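Local coordinates for protein phosphorylated carbohydrates phosphatase TM_1254 (Thermotoga maritima msb8, PDB 3KBB) that dephosphorylates phosphorylated carbohydrates such as erythrose 4-phosphate, fructose 6-phosphate and mannose 6-phosphate with the help of a divalent metal ion, most actively cobalt, at residues A[1-5]-A[149-155]; A[10-15]-A[83-89]; A[103-109]-A[127-133]; A[165-171]-A[194-199]. One frame throughout, in Å; residues are numbered along the deposited sequence.

Contact 1: A[1-5]-A[149-155]; sequences MEAVI and VLERLNV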
loop_
_atom_site.group_PDB
_atom_site.type_symbol
_atom_site.label_atom_id
_atom_site.label_comp_id
_atom_site.label_asym_id
_atom_site.label_seq_id
_atom_site.Cartn_x
_atom_site.Cartn_y
_atom_site.Cartn_z
HETATM N N MSE A 1 19.333 8.095 13.363
HETATM C CA MSE A 1 18.621 7.329 12.294
HETATM C C MSE A 1 19.044 7.978 10.984
HETATM O O MSE A 1 19.309 9.193 10.943
HETATM C CB MSE A 1 17.126 7.456 12.504
HETATM C CG MSE A 1 16.296 6.277 12.022
HETATM SE SE MSE A 1 16.680 4.613 12.871
HETATM C CE MSE A 1 15.825 5.036 14.632
ATOM N N GLU A 2 19.106 7.198 9.910
ATOM C CA GLU A 2 19.553 7.745 8.639
ATOM C C GLU A 2 18.476 7.726 7.580
ATOM O O GLU A 2 18.532 8.495 6.613
ATOM C CB GLU A 2 20.813 7.035 8.163
ATOM C CG GLU A 2 22.023 7.413 9.031
ATOM C CD GLU A 2 23.354 6.905 8.512
ATOM O OE1 GLU A 2 23.409 6.368 7.384
ATOM O OE2 GLU A 2 24.364 7.061 9.248
ATOM N N ALA A 3 17.480 6.858 7.758
ATOM C CA ALA A 3 16.369 6.864 6.828
ATOM C C ALA A 3 15.083 6.338 7.450
ATOM O O ALA A 3 15.101 5.575 8.419
ATOM C CB ALA A 3 16.699 6.043 5.574
ATOM N N VAL A 4 13.978 6.782 6.862
ATOM C CA VAL A 4 12.657 6.260 7.202
ATOM C C VAL A 4 12.002 5.752 5.906
ATOM O O VAL A 4 12.009 6.454 4.882
ATOM C CB VAL A 4 11.770 7.345 7.851
ATOM C CG1 VAL A 4 10.371 6.805 8.171
ATOM C CG2 VAL A 4 12.412 7.875 9.158
ATOM N N ILE A 5 11.529 4.504 5.933
ATOM C CA ILE A 5 10.937 3.870 4.768
ATOM C C ILE A 5 9.430 3.635 4.982
ATOM O O ILE A 5 9.034 3.089 6.013
ATOM C CB ILE A 5 11.620 2.505 4.484
ATOM C CG1 ILE A 5 13.172 2.635 4.404
ATOM C CG2 ILE A 5 11.028 1.930 3.209
ATOM C CD1 ILE A 5 13.925 1.280 4.492
ATOM N N VAL A 149 15.809 -0.967 -1.583
ATOM C CA VAL A 149 15.623 0.339 -0.911
ATOM C C VAL A 149 16.891 0.719 -0.136
ATOM O O VAL A 149 17.344 1.886 -0.244
ATOM C CB VAL A 149 14.393 0.358 0.057
ATOM C CG1 VAL A 149 14.322 1.722 0.827
ATOM C CG2 VAL A 149 13.101 0.182 -0.748
ATOM N N LEU A 150 17.439 -0.236 0.639
ATOM C CA LEU A 150 18.670 -0.019 1.420
ATOM C C LEU A 150 19.840 0.333 0.502
ATOM O O LEU A 150 20.619 1.225 0.799
ATOM C CB LEU A 150 19.010 -1.211 2.295
ATOM C CG LEU A 150 17.991 -1.536 3.403
ATOM C CD1 LEU A 150 18.329 -2.861 4.057
ATOM C CD2 LEU A 150 18.091 -0.355 4.396
ATOM N N GLU A 151 19.912 -0.372 -0.628
ATOM C CA GLU A 151 20.960 -0.129 -1.632
ATOM C C GLU A 151 20.904 1.259 -2.190
ATOM O O GLU A 151 21.938 1.942 -2.249
ATOM C CB GLU A 151 20.883 -1.153 -2.749
ATOM C CG GLU A 151 22.051 -0.997 -3.766
ATOM C CD GLU A 151 22.179 -2.196 -4.649
ATOM O OE1 GLU A 151 21.142 -2.615 -5.205
ATOM O OE2 GLU A 151 23.314 -2.718 -4.765
ATOM N N ARG A 152 19.720 1.674 -2.643
ATOM C CA ARG A 152 19.533 2.961 -3.242
ATOM C C ARG A 152 19.720 4.100 -2.216
ATOM O O ARG A 152 20.194 5.174 -2.565
ATOM C CB ARG A 152 18.165 3.074 -3.912
ATOM C CG ARG A 152 18.024 2.179 -5.200
ATOM C CD ARG A 152 16.720 2.488 -5.996
ATOM N NE ARG A 152 16.574 1.539 -7.112
ATOM C CZ ARG A 152 15.459 1.282 -7.822
ATOM N NH1 ARG A 152 14.307 1.918 -7.614
ATOM N NH2 ARG A 152 15.527 0.391 -8.802
ATOM N N LEU A 153 19.350 3.859 -0.956
ATOM C CA LEU A 153 19.573 4.855 0.104
ATOM C C LEU A 153 21.051 4.922 0.565
ATOM O O LEU A 153 21.487 5.931 1.162
ATOM C CB LEU A 153 18.753 4.445 1.333
ATOM C CG LEU A 153 17.245 4.624 1.328
ATOM C CD1 LEU A 153 16.688 3.849 2.513
ATOM C CD2 LEU A 153 16.922 6.128 1.485
ATOM N N ASN A 154 21.775 3.843 0.303
ATOM C CA ASN A 154 23.109 3.613 0.839
ATOM C C ASN A 154 23.161 3.776 2.368
ATOM O O ASN A 154 23.945 4.590 2.930
ATOM C CB ASN A 154 24.103 4.545 0.125
ATOM C CG ASN A 154 25.522 4.255 0.472
ATOM O OD1 ASN A 154 25.900 3.124 0.765
ATOM N ND2 ASN A 154 26.344 5.298 0.431
ATOM N N VAL A 155 22.282 3.033 3.043
ATOM C CA VAL A 155 22.208 3.030 4.513
ATOM C C VAL A 155 22.127 1.599 5.049
ATOM O O VAL A 155 21.657 0.674 4.364
ATOM C CB VAL A 155 21.021 3.913 5.073
ATOM C CG1 VAL A 155 21.025 5.298 4.478
ATOM C CG2 VAL A 155 19.685 3.251 4.774
#
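Ile5 and Val149 point their side chains at each other and meet tip to tip, CD1 of Ile5 lying 3.7 Å from CG1 of Val149. The isoleucine manages this reach because CG1 stands anti to the carbonyl carbon (chi1 -52°) and CD1 continues outward in an extended chain toward the helix. Leu153, one turn further along the helix, comes in at a slant to Ile5. Its CD1 methyl serves two residues of the strand: it is 3.8 Å from CB of Ala3 and 4.2 Å from CG1 of Ile5. The second methyl, CD2, also lies close to Ala3 CB, so that the small alanine faces both branches of the leucine fork. After Leu153 the chain leaves the helix through Asn154, which has positive phi, and turns Val155 back to the strand. CG2 of Val155 reaches Ala3 CB at 4.2 Å, whereas CG1 runs alongside Glu2, the two side chains passing in opposite directions with Glu2 OE1 3.9 Å from Val155 CG1. No hydrogen bond links the segments; the polar end of Glu2 instead makes a long, weak ion pair with Lys159. Strand 3-5 and helix 149-153 run in roughly opposite directions, at 147°, with their axes 10.7 Å apart, the separation of a helix laid over a sheet. Helix 144-153 covers the sheet face bearing Ala3, Ile5, Ala104 and Val131, forming the connection between strands 129-131 and 160-164 in the Rossmann-like core of a haloacid dehalogenase-type hydrolase, whose strand 3-7 ends at the probable nucleophile Asp7.

Contact 2: A[10-15]-A[83-89]; sequences GVLMDT and LKENPGV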
loop_
_atom_site.group_PDB
_atom_site.type_symbol
_atom_site.label_atom_id
_atom_site.label_comp_id
_atom_site.label_asym_id
_atom_site.label_seq_id
_atom_site.Cartn_x
_atom_site.Cartn_y
_atom_site.Cartn_z
ATOM N N GLY A 10 -2.040 1.542 2.244
ATOM C CA GLY A 10 -2.348 1.160 3.611
ATOM C C GLY A 10 -1.547 1.935 4.640
ATOM O O GLY A 10 -1.727 1.733 5.844
ATOM N N VAL A 11 -0.653 2.813 4.191
ATOM C CA VAL A 11 0.077 3.672 5.095
ATOM C C VAL A 11 -0.109 5.098 4.639
ATOM O O VAL A 11 -0.663 5.900 5.350
ATOM C CB VAL A 11 1.596 3.320 5.170
ATOM C CG1 VAL A 11 2.306 4.218 6.115
ATOM C CG2 VAL A 11 1.823 1.836 5.521
ATOM N N LEU A 12 0.314 5.418 3.409
ATOM C CA LEU A 12 0.142 6.802 2.951
ATOM C C LEU A 12 -1.308 7.139 2.542
ATOM O O LEU A 12 -1.777 8.276 2.721
ATOM C CB LEU A 12 1.104 7.069 1.790
ATOM C CG LEU A 12 2.598 6.856 2.032
ATOM C CD1 LEU A 12 3.322 7.329 0.734
ATOM C CD2 LEU A 12 3.089 7.627 3.209
HETATM N N MSE A 13 -1.991 6.132 1.996
HETATM C CA MSE A 13 -3.393 6.230 1.656
HETATM C C MSE A 13 -3.899 4.801 1.489
HETATM O O MSE A 13 -3.106 3.861 1.400
HETATM C CB MSE A 13 -3.605 7.086 0.402
HETATM C CG MSE A 13 -3.172 6.475 -0.909
HETATM SE SE MSE A 13 -1.259 6.077 -1.164
HETATM C CE MSE A 13 -1.771 4.327 -1.778
ATOM N N ASP A 14 -5.217 4.642 1.550
ATOM C CA ASP A 14 -5.813 3.297 1.569
ATOM C C ASP A 14 -6.754 3.066 0.370
ATOM O O ASP A 14 -7.831 3.667 0.293
ATOM C CB ASP A 14 -6.635 3.079 2.851
ATOM C CG ASP A 14 -5.846 3.307 4.124
ATOM O OD1 ASP A 14 -4.611 3.163 4.127
ATOM O OD2 ASP A 14 -6.502 3.609 5.140
ATOM N N THR A 15 -6.365 2.192 -0.540
ATOM C CA THR A 15 -7.234 1.922 -1.705
ATOM C C THR A 15 -8.244 0.827 -1.431
ATOM O O THR A 15 -9.330 0.806 -2.063
ATOM C CB THR A 15 -6.447 1.533 -2.961
ATOM O OG1 THR A 15 -5.672 0.341 -2.701
ATOM C CG2 THR A 15 -5.542 2.704 -3.415
ATOM N N LEU A 83 -9.861 8.884 -3.427
ATOM C CA LEU A 83 -8.630 8.502 -2.729
ATOM C C LEU A 83 -8.002 9.752 -2.143
ATOM O O LEU A 83 -7.771 10.709 -2.851
ATOM C CB LEU A 83 -7.653 7.768 -3.643
ATOM C CG LEU A 83 -6.411 7.124 -2.988
ATOM C CD1 LEU A 83 -6.806 6.094 -1.906
ATOM C CD2 LEU A 83 -5.550 6.473 -4.028
ATOM N N LYS A 84 -7.772 9.735 -0.834
ATOM C CA LYS A 84 -7.172 10.853 -0.140
ATOM C C LYS A 84 -6.017 10.311 0.695
ATOM O O LYS A 84 -5.985 9.135 1.044
ATOM C CB LYS A 84 -8.197 11.511 0.779
ATOM C CG LYS A 84 -9.476 11.980 0.083
ATOM C CD LYS A 84 -9.194 13.124 -0.884
ATOM C CE LYS A 84 -10.394 13.377 -1.796
ATOM N NZ LYS A 84 -9.939 13.983 -3.078
ATOM N N GLU A 85 -5.090 11.179 1.044
ATOM C CA GLU A 85 -4.018 10.808 1.933
ATOM C C GLU A 85 -4.599 10.454 3.308
ATOM O O GLU A 85 -5.663 10.981 3.703
ATOM C CB GLU A 85 -3.037 11.982 2.059
ATOM C CG GLU A 85 -3.641 13.187 2.759
ATOM C CD GLU A 85 -2.927 14.477 2.400
ATOM O OE1 GLU A 85 -3.186 15.007 1.309
ATOM O OE2 GLU A 85 -2.136 14.986 3.207
ATOM N N ASN A 86 -3.928 9.567 4.037
ATOM C CA ASN A 86 -4.340 9.271 5.418
ATOM C C ASN A 86 -4.014 10.458 6.333
ATOM O O ASN A 86 -2.992 11.145 6.141
ATOM C CB ASN A 86 -3.666 8.017 5.942
ATOM C CG ASN A 86 -4.289 6.770 5.380
ATOM O OD1 ASN A 86 -5.469 6.786 5.016
ATOM N ND2 ASN A 86 -3.533 5.671 5.352
ATOM N N PRO A 87 -4.865 10.683 7.357
ATOM C CA PRO A 87 -4.580 11.809 8.263
ATOM C C PRO A 87 -3.225 11.675 8.954
ATOM O O PRO A 87 -2.863 10.584 9.426
ATOM C CB PRO A 87 -5.728 11.736 9.299
ATOM C CG PRO A 87 -6.327 10.328 9.161
ATOM C CD PRO A 87 -6.115 9.964 7.712
ATOM N N GLY A 88 -2.500 12.792 9.026
ATOM C CA GLY A 88 -1.224 12.877 9.760
ATOM C C GLY A 88 -0.017 12.398 8.975
ATOM O O GLY A 88 1.131 12.626 9.389
ATOM N N VAL A 89 -0.253 11.744 7.836
ATOM C CA VAL A 89 0.889 11.197 7.102
ATOM C C VAL A 89 1.762 12.306 6.449
ATOM O O VAL A 89 3.005 12.251 6.488
ATOM C CB VAL A 89 0.415 10.119 6.094
ATOM C CG1 VAL A 89 1.530 9.748 5.155
ATOM C CG2 VAL A 89 -0.085 8.925 6.866
HETATM O O HOH W 1 -6.733 6.887 2.488
#
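Asn86, with CG anti to its carbonyl carbon (chi1 -76°), and Asp14, whose CG takes the same course (chi1 -56°), bring their side chains across each other at about a right angle, with the amide and carboxylate planes steeply inclined. ND2 of Asn86 spends both hydrogens on the opposite segment. One goes to Asp14 OD1 at 3.0 Å, nearly straight; this oxygen lies in the amide plane but is met from above the carboxylate plane. The other goes to Val11 O at 2.9 Å, more bent and approaching from above the carbonyl plane. The backbone adds a third bond, Asn86 N to Leu12 O at 2.8 Å, close to linear (173°). On the far end of the amide, OD1 accepts from a water that also donates to Lys84 O and accepts from Asp14 N. With NH2 and oxygen thus committed, the rotation of the amide is settled. Apolar contacts flank this polar centre. CD2 of Leu12 is pressed tightly on CG1 of Val89, 3.3 Å away, the two side chains crossing at a right angle. Toward the other end the fork of Leu83 lies over segment 10-15: its CD2 is 3.8 Å from Thr15 CG2, while its CD1 touches Asp14 O. Segment 10-15 follows strand 3-7 and segment 83-89 leads into helix 89-98; the chain between them is largely helical, without strands. This is consistent with the two linkers through which the helical cap is inserted in beta-phosphoglucomutase-like members of the haloacid dehalogenase superfamily, close to the probable nucleophile Asp7.

Contact 3: A[103-109]-A[127-133]; sequences LALATST and FDVMVFG. With SO4 (sulfate ion), chain D.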
loop_
_atom_site.group_PDB
_atom_site.type_symbol
_atom_site.label_atom_id
_atom_site.label_comp_id
_atom_site.label_asym_id
_atom_site.label_seq_id
_atom_site.Cartn_x
_atom_site.Cartn_y
_atom_site.Cartn_z
ATOM N N LEU A 103 14.210 9.849 3.013
ATOM C CA LEU A 103 12.840 9.343 3.059
ATOM C C LEU A 103 12.683 8.432 1.866
ATOM O O LEU A 103 13.044 8.832 0.744
ATOM C CB LEU A 103 11.853 10.497 2.945
ATOM C CG LEU A 103 10.365 10.458 3.293
ATOM C CD1 LEU A 103 10.094 9.685 4.601
ATOM C CD2 LEU A 103 9.773 11.910 3.412
ATOM N N ALA A 104 12.174 7.225 2.099
ATOM C CA ALA A 104 12.017 6.293 0.992
ATOM C C ALA A 104 10.608 5.698 0.997
ATOM O O ALA A 104 9.972 5.585 2.056
ATOM C CB ALA A 104 13.025 5.174 1.054
ATOM N N LEU A 105 10.183 5.270 -0.191
ATOM C CA LEU A 105 8.911 4.594 -0.407
ATOM C C LEU A 105 9.226 3.195 -0.937
ATOM O O LEU A 105 10.114 3.034 -1.788
ATOM C CB LEU A 105 8.135 5.331 -1.499
ATOM C CG LEU A 105 6.825 4.581 -1.672
ATOM C CD1 LEU A 105 5.784 5.047 -0.665
ATOM C CD2 LEU A 105 6.318 4.630 -3.104
ATOM N N ALA A 106 8.532 2.170 -0.437
ATOM C CA ALA A 106 8.631 0.836 -1.020
ATOM C C ALA A 106 7.184 0.363 -1.246
ATOM O O ALA A 106 6.328 0.479 -0.349
ATOM C CB ALA A 106 9.420 -0.128 -0.139
ATOM N N THR A 107 6.886 -0.127 -2.442
ATOM C CA THR A 107 5.540 -0.599 -2.723
ATOM C C THR A 107 5.581 -1.760 -3.687
ATOM O O THR A 107 6.425 -1.776 -4.584
ATOM C CB THR A 107 4.640 0.509 -3.301
ATOM O OG1 THR A 107 3.342 -0.025 -3.590
ATOM C CG2 THR A 107 5.254 1.125 -4.597
ATOM N N SER A 108 4.660 -2.715 -3.523
ATOM C CA SER A 108 4.521 -3.804 -4.476
ATOM C C SER A 108 3.867 -3.334 -5.785
ATOM O O SER A 108 3.873 -4.054 -6.790
ATOM C CB SER A 108 3.653 -4.924 -3.859
ATOM O OG SER A 108 4.247 -5.379 -2.648
ATOM N N THR A 109 3.226 -2.168 -5.745
ATOM C CA THR A 109 2.515 -1.620 -6.903
ATOM C C THR A 109 3.539 -1.224 -7.965
ATOM O O THR A 109 4.553 -0.623 -7.617
ATOM C CB THR A 109 1.749 -0.347 -6.505
ATOM O OG1 THR A 109 0.761 -0.679 -5.515
ATOM C CG2 THR A 109 1.053 0.250 -7.709
ATOM N N PHE A 127 9.935 12.164 -1.360
ATOM C CA PHE A 127 10.816 11.016 -1.315
ATOM C C PHE A 127 12.134 11.208 -2.029
ATOM O O PHE A 127 12.175 11.789 -3.113
ATOM C CB PHE A 127 10.049 9.815 -1.868
ATOM C CG PHE A 127 8.902 9.414 -0.964
ATOM C CD1 PHE A 127 9.173 8.683 0.182
ATOM C CD2 PHE A 127 7.626 9.859 -1.210
ATOM C CE1 PHE A 127 8.164 8.350 1.054
ATOM C CE2 PHE A 127 6.570 9.514 -0.378
ATOM C CZ PHE A 127 6.853 8.777 0.801
ATOM N N ASP A 128 13.189 10.696 -1.417
ATOM C CA ASP A 128 14.522 10.645 -1.971
ATOM C C ASP A 128 14.720 9.366 -2.790
ATOM O O ASP A 128 15.406 9.359 -3.831
ATOM C CB ASP A 128 15.481 10.647 -0.803
ATOM C CG ASP A 128 15.345 11.927 0.039
ATOM O OD1 ASP A 128 15.591 13.029 -0.507
ATOM O OD2 ASP A 128 14.959 11.852 1.235
ATOM N N VAL A 129 14.128 8.283 -2.304
ATOM C CA VAL A 129 14.279 6.978 -2.942
ATOM C C VAL A 129 12.894 6.366 -3.045
ATOM O O VAL A 129 12.129 6.374 -2.061
ATOM C CB VAL A 129 15.217 6.072 -2.105
ATOM C CG1 VAL A 129 15.067 4.589 -2.459
ATOM C CG2 VAL A 129 16.694 6.534 -2.231
HETATM N N MSE A 130 12.574 5.745 -4.184
HETATM C CA MSE A 130 11.287 5.053 -4.266
HETATM C C MSE A 130 11.519 3.756 -5.034
HETATM O O MSE A 130 12.206 3.775 -6.071
HETATM C CB MSE A 130 10.238 5.917 -4.983
HETATM C CG MSE A 130 9.950 7.344 -4.353
HETATM SE SE MSE A 130 8.399 8.156 -5.138
HETATM C CE MSE A 130 9.191 8.768 -6.841
ATOM N N VAL A 131 11.055 2.631 -4.502
ATOM C CA VAL A 131 11.245 1.327 -5.165
ATOM C C VAL A 131 9.850 0.724 -5.359
ATOM O O VAL A 131 9.004 0.809 -4.435
ATOM C CB VAL A 131 12.130 0.398 -4.295
ATOM C CG1 VAL A 131 12.160 -1.005 -4.862
ATOM C CG2 VAL A 131 13.589 0.936 -4.183
ATOM N N PHE A 132 9.615 0.105 -6.532
ATOM C CA PHE A 132 8.279 -0.319 -6.960
ATOM C C PHE A 132 8.310 -1.812 -7.258
ATOM O O PHE A 132 9.375 -2.380 -7.394
ATOM C CB PHE A 132 7.867 0.497 -8.205
ATOM C CG PHE A 132 7.841 1.980 -7.928
ATOM C CD1 PHE A 132 6.741 2.554 -7.317
ATOM C CD2 PHE A 132 8.941 2.761 -8.241
ATOM C CE1 PHE A 132 6.709 3.919 -7.019
ATOM C CE2 PHE A 132 8.935 4.127 -7.916
ATOM C CZ PHE A 132 7.804 4.685 -7.310
ATOM N N GLY A 133 7.137 -2.431 -7.321
ATOM C CA GLY A 133 7.076 -3.893 -7.371
ATOM C C GLY A 133 7.608 -4.521 -8.642
ATOM O O GLY A 133 8.050 -5.699 -8.656
HETATM S S SO4 D . 1.904 -1.861 -1.480
HETATM O O1 SO4 D . 2.074 -0.417 -1.257
HETATM O O2 SO4 D . 0.791 -2.367 -0.681
HETATM O O3 SO4 D . 1.484 -2.112 -2.878
HETATM O O4 SO4 D . 3.113 -2.684 -1.130
#
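A beta-alpha-beta unit places strands 102-106 and 129-131 side by side in the parallel sheet, and the carboxyl end of the first forms part of an anion site. Backbone bonds alternate along the pair: Leu105 N donates to Val129 O and Leu105 O accepts from Val131 N, both at 2.9 Å, before Thr107 N continues to Val131 O. At the start of the pairing Leu103 O takes two donors, Asp128 N and Val129 N. Asp128 closes this end by receiving Leu103 N on the anti lone pair of OD2 at 2.8 Å, the same oxygen that forms a salt bridge to Lys97. The ring of Phe127 is covered on one face by Leu105, whose CB stands 4.0 Å from its centroid in a CH-pi contact. At the other end Thr107 divides its branches: CG2 packs 3.4 Å from Phe132 CD1, while OG1, anti to the backbone N (chi1 178°), donates to sulfate O1 at 2.7 Å. That OG1 also accepts from Thr109 N at 3.0 Å, an ST turn that orients the hydroxyl. Ser108 N adds an almost straight bond to sulfate O4 at 2.8 Å, and Lys140 NZ and Asp9 N also bond the ion. Thr107 probably fills the role of the haloacid dehalogenase motif II Ser/Thr, consistent with the sulfate marking the substrate phosphate position. Helix 111-120 packs against Met130 and Phe132, helix 89-98 against Leu103 and Phe127, and helix 144-153 against Ala104, Ala106 and Val131, while strand 3-7 pairs with strand 102-106 along its other edge.

Contact 4: A[165-171]-A[194-199]; sequences DSKSGVE and LLEAGA. With SO4 (sulfate ion), chain E.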
loop_
_atom_site.group_PDB
_atom_site.type_symbol
_atom_site.label_atom_id
_atom_site.label_comp_id
_atom_site.label_asym_id
_atom_site.label_seq_id
_atom_site.Cartn_x
_atom_site.Cartn_y
_atom_site.Cartn_z
ATOM N N ASP A 165 2.324 -2.423 6.541
ATOM C CA ASP A 165 0.915 -2.660 6.872
ATOM C C ASP A 165 0.466 -4.084 6.527
ATOM O O ASP A 165 -0.706 -4.421 6.695
ATOM C CB ASP A 165 0.018 -1.610 6.236
ATOM C CG ASP A 165 -0.409 -1.976 4.829
ATOM O OD1 ASP A 165 0.434 -2.494 4.071
ATOM O OD2 ASP A 165 -1.639 -1.827 4.509
ATOM N N SER A 166 1.377 -4.909 6.036
ATOM C CA SER A 166 1.007 -6.338 5.792
ATOM C C SER A 166 1.995 -7.326 6.415
ATOM O O SER A 166 3.173 -7.013 6.598
ATOM C CB SER A 166 0.905 -6.601 4.294
ATOM O OG SER A 166 2.185 -6.687 3.706
ATOM N N LYS A 167 1.509 -8.522 6.722
ATOM C CA LYS A 167 2.380 -9.611 7.208
ATOM C C LYS A 167 3.564 -9.785 6.257
ATOM O O LYS A 167 4.715 -9.821 6.706
ATOM C CB LYS A 167 1.571 -10.910 7.302
ATOM C CG LYS A 167 2.363 -12.133 7.694
ATOM C CD LYS A 167 1.361 -13.298 7.900
ATOM C CE LYS A 167 2.030 -14.633 7.887
ATOM N NZ LYS A 167 0.962 -15.687 7.711
ATOM N N SER A 168 3.286 -9.911 4.953
ATOM C CA SER A 168 4.353 -10.160 3.979
ATOM C C SER A 168 5.337 -9.007 3.903
ATOM O O SER A 168 6.537 -9.250 3.745
ATOM C CB SER A 168 3.766 -10.454 2.603
ATOM O OG SER A 168 3.193 -11.753 2.686
ATOM N N GLY A 169 4.839 -7.789 4.090
ATOM C CA GLY A 169 5.718 -6.564 4.116
ATOM C C GLY A 169 6.653 -6.572 5.336
ATOM O O GLY A 169 7.871 -6.333 5.266
ATOM N N VAL A 170 6.076 -6.866 6.489
ATOM C CA VAL A 170 6.897 -6.961 7.703
ATOM C C VAL A 170 7.919 -8.064 7.594
ATOM O O VAL A 170 9.075 -7.879 7.938
ATOM C CB VAL A 170 5.994 -7.131 8.951
ATOM C CG1 VAL A 170 6.867 -7.416 10.198
ATOM C CG2 VAL A 170 5.110 -5.873 9.147
ATOM N N GLU A 171 7.509 -9.229 7.090
ATOM C CA GLU A 171 8.455 -10.310 6.892
ATOM C C GLU A 171 9.612 -9.908 5.980
ATOM O O GLU A 171 10.776 -10.225 6.270
ATOM C CB GLU A 171 7.754 -11.544 6.308
ATOM C CG GLU A 171 6.826 -12.227 7.332
ATOM C CD GLU A 171 5.998 -13.370 6.730
ATOM O OE1 GLU A 171 6.020 -13.553 5.494
ATOM O OE2 GLU A 171 5.281 -14.056 7.509
ATOM N N LEU A 194 0.822 -8.628 12.175
ATOM C CA LEU A 194 1.999 -7.769 11.980
ATOM C C LEU A 194 2.963 -7.935 13.157
ATOM O O LEU A 194 4.161 -8.044 12.976
ATOM C CB LEU A 194 1.605 -6.306 11.868
ATOM C CG LEU A 194 0.575 -5.958 10.766
ATOM C CD1 LEU A 194 0.438 -4.436 10.735
ATOM C CD2 LEU A 194 0.957 -6.537 9.370
ATOM N N LEU A 195 2.433 -8.009 14.372
ATOM C CA LEU A 195 3.297 -8.207 15.532
ATOM C C LEU A 195 3.944 -9.580 15.468
ATOM O O LEU A 195 5.150 -9.746 15.756
ATOM C CB LEU A 195 2.446 -8.045 16.813
ATOM C CG LEU A 195 1.998 -6.620 17.177
ATOM C CD1 LEU A 195 1.182 -6.670 18.475
ATOM C CD2 LEU A 195 3.162 -5.697 17.323
ATOM N N GLU A 196 3.164 -10.588 15.091
ATOM C CA GLU A 196 3.740 -11.930 15.003
ATOM C C GLU A 196 4.841 -12.013 13.964
ATOM O O GLU A 196 5.795 -12.756 14.146
ATOM C CB GLU A 196 2.666 -12.995 14.768
ATOM C CG GLU A 196 1.504 -13.026 15.833
ATOM C CD GLU A 196 1.891 -12.749 17.323
ATOM O OE1 GLU A 196 2.595 -13.578 17.958
ATOM O OE2 GLU A 196 1.422 -11.711 17.872
ATOM N N ALA A 197 4.724 -11.228 12.885
ATOM C CA ALA A 197 5.778 -11.179 11.858
ATOM C C ALA A 197 7.031 -10.392 12.275
ATOM O O ALA A 197 8.043 -10.407 11.544
ATOM C CB ALA A 197 5.209 -10.625 10.529
ATOM N N GLY A 198 6.955 -9.670 13.399
ATOM C CA GLY A 198 8.124 -8.963 13.904
ATOM C C GLY A 198 7.993 -7.472 14.062
ATOM O O GLY A 198 8.962 -6.802 14.483
ATOM N N ALA A 199 6.803 -6.935 13.806
ATOM C CA ALA A 199 6.622 -5.494 14.055
ATOM C C ALA A 199 6.846 -5.205 15.565
ATOM O O ALA A 199 6.481 -6.029 16.440
ATOM C CB ALA A 199 5.260 -5.023 13.617
HETATM S S SO4 E . -0.053 -10.660 3.147
HETATM O O1 SO4 E . 0.172 -10.469 1.709
HETATM O O2 SO4 E . 0.883 -9.858 3.861
HETATM O O3 SO4 E . -1.394 -10.168 3.525
HETATM O O4 SO4 E . 0.103 -12.079 3.490
#
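Leu194, Val170 and Ala197 supply most of the buried surface. The CD2 methyl of Leu194 is laid against the peptide that opens helix 167-175, 3.2 Å from Ser166 C and 3.4 Å from Lys167 N. Val170, one turn on, has CG1 anti to the backbone N (chi1 173°), which directs this methyl into the end of the partner helix: it lies 3.6 Å from Ala197 CB and 3.5 Å from Ala197 O, and also touches Ala199 N. CG2 of the same valine faces Leu194 CD2 at 4.2 Å. Ala197 CB lies between Val170 and Glu171, with CG of Glu171 3.9 Å from Ala197 CB. The partner chain turns here through a Schellman motif at Gly198, with Ala199 N bonded back to Leu194 O. Hydrogen bonds between the segments are absent. Helix 167-175 begins with Ser166 as N-cap, its OG accepting from Gly169 N, and Ser168 N binds a sulfate oxygen, O2, at 2.6 Å. The packing thus joins two helices that follow successive strands of the sheet, beside the loop holding Asp165, which lies near Asp7 and probably belongs to the metal-binding motif IV of haloacid dehalogenase enzymes.

In the fold
From the N terminus, segment 1-5 opens contact 1, whose loop closes only at 149-155 and encloses two others. Contact 2 comes first, pairing 10-15 with 83-89 and enclosing the helical insertion; contact 3 follows in series, joining 103-109 to 127-133 around helix 111-120. Contact 4 begins after contact 1 has closed, and no loops cross. Contacts 1 and 3 share the sheet, through a probable hydrogen bond from Ala104 N to Val4 O and through Val149 lying on Val131. Leu12 connects contact 2 to Leu105 and Phe127 of contact 3, and Gly10 approaches Asp165 of contact 4; contact 2 therefore touches both contact 3 and contact 4, which do not touch each other.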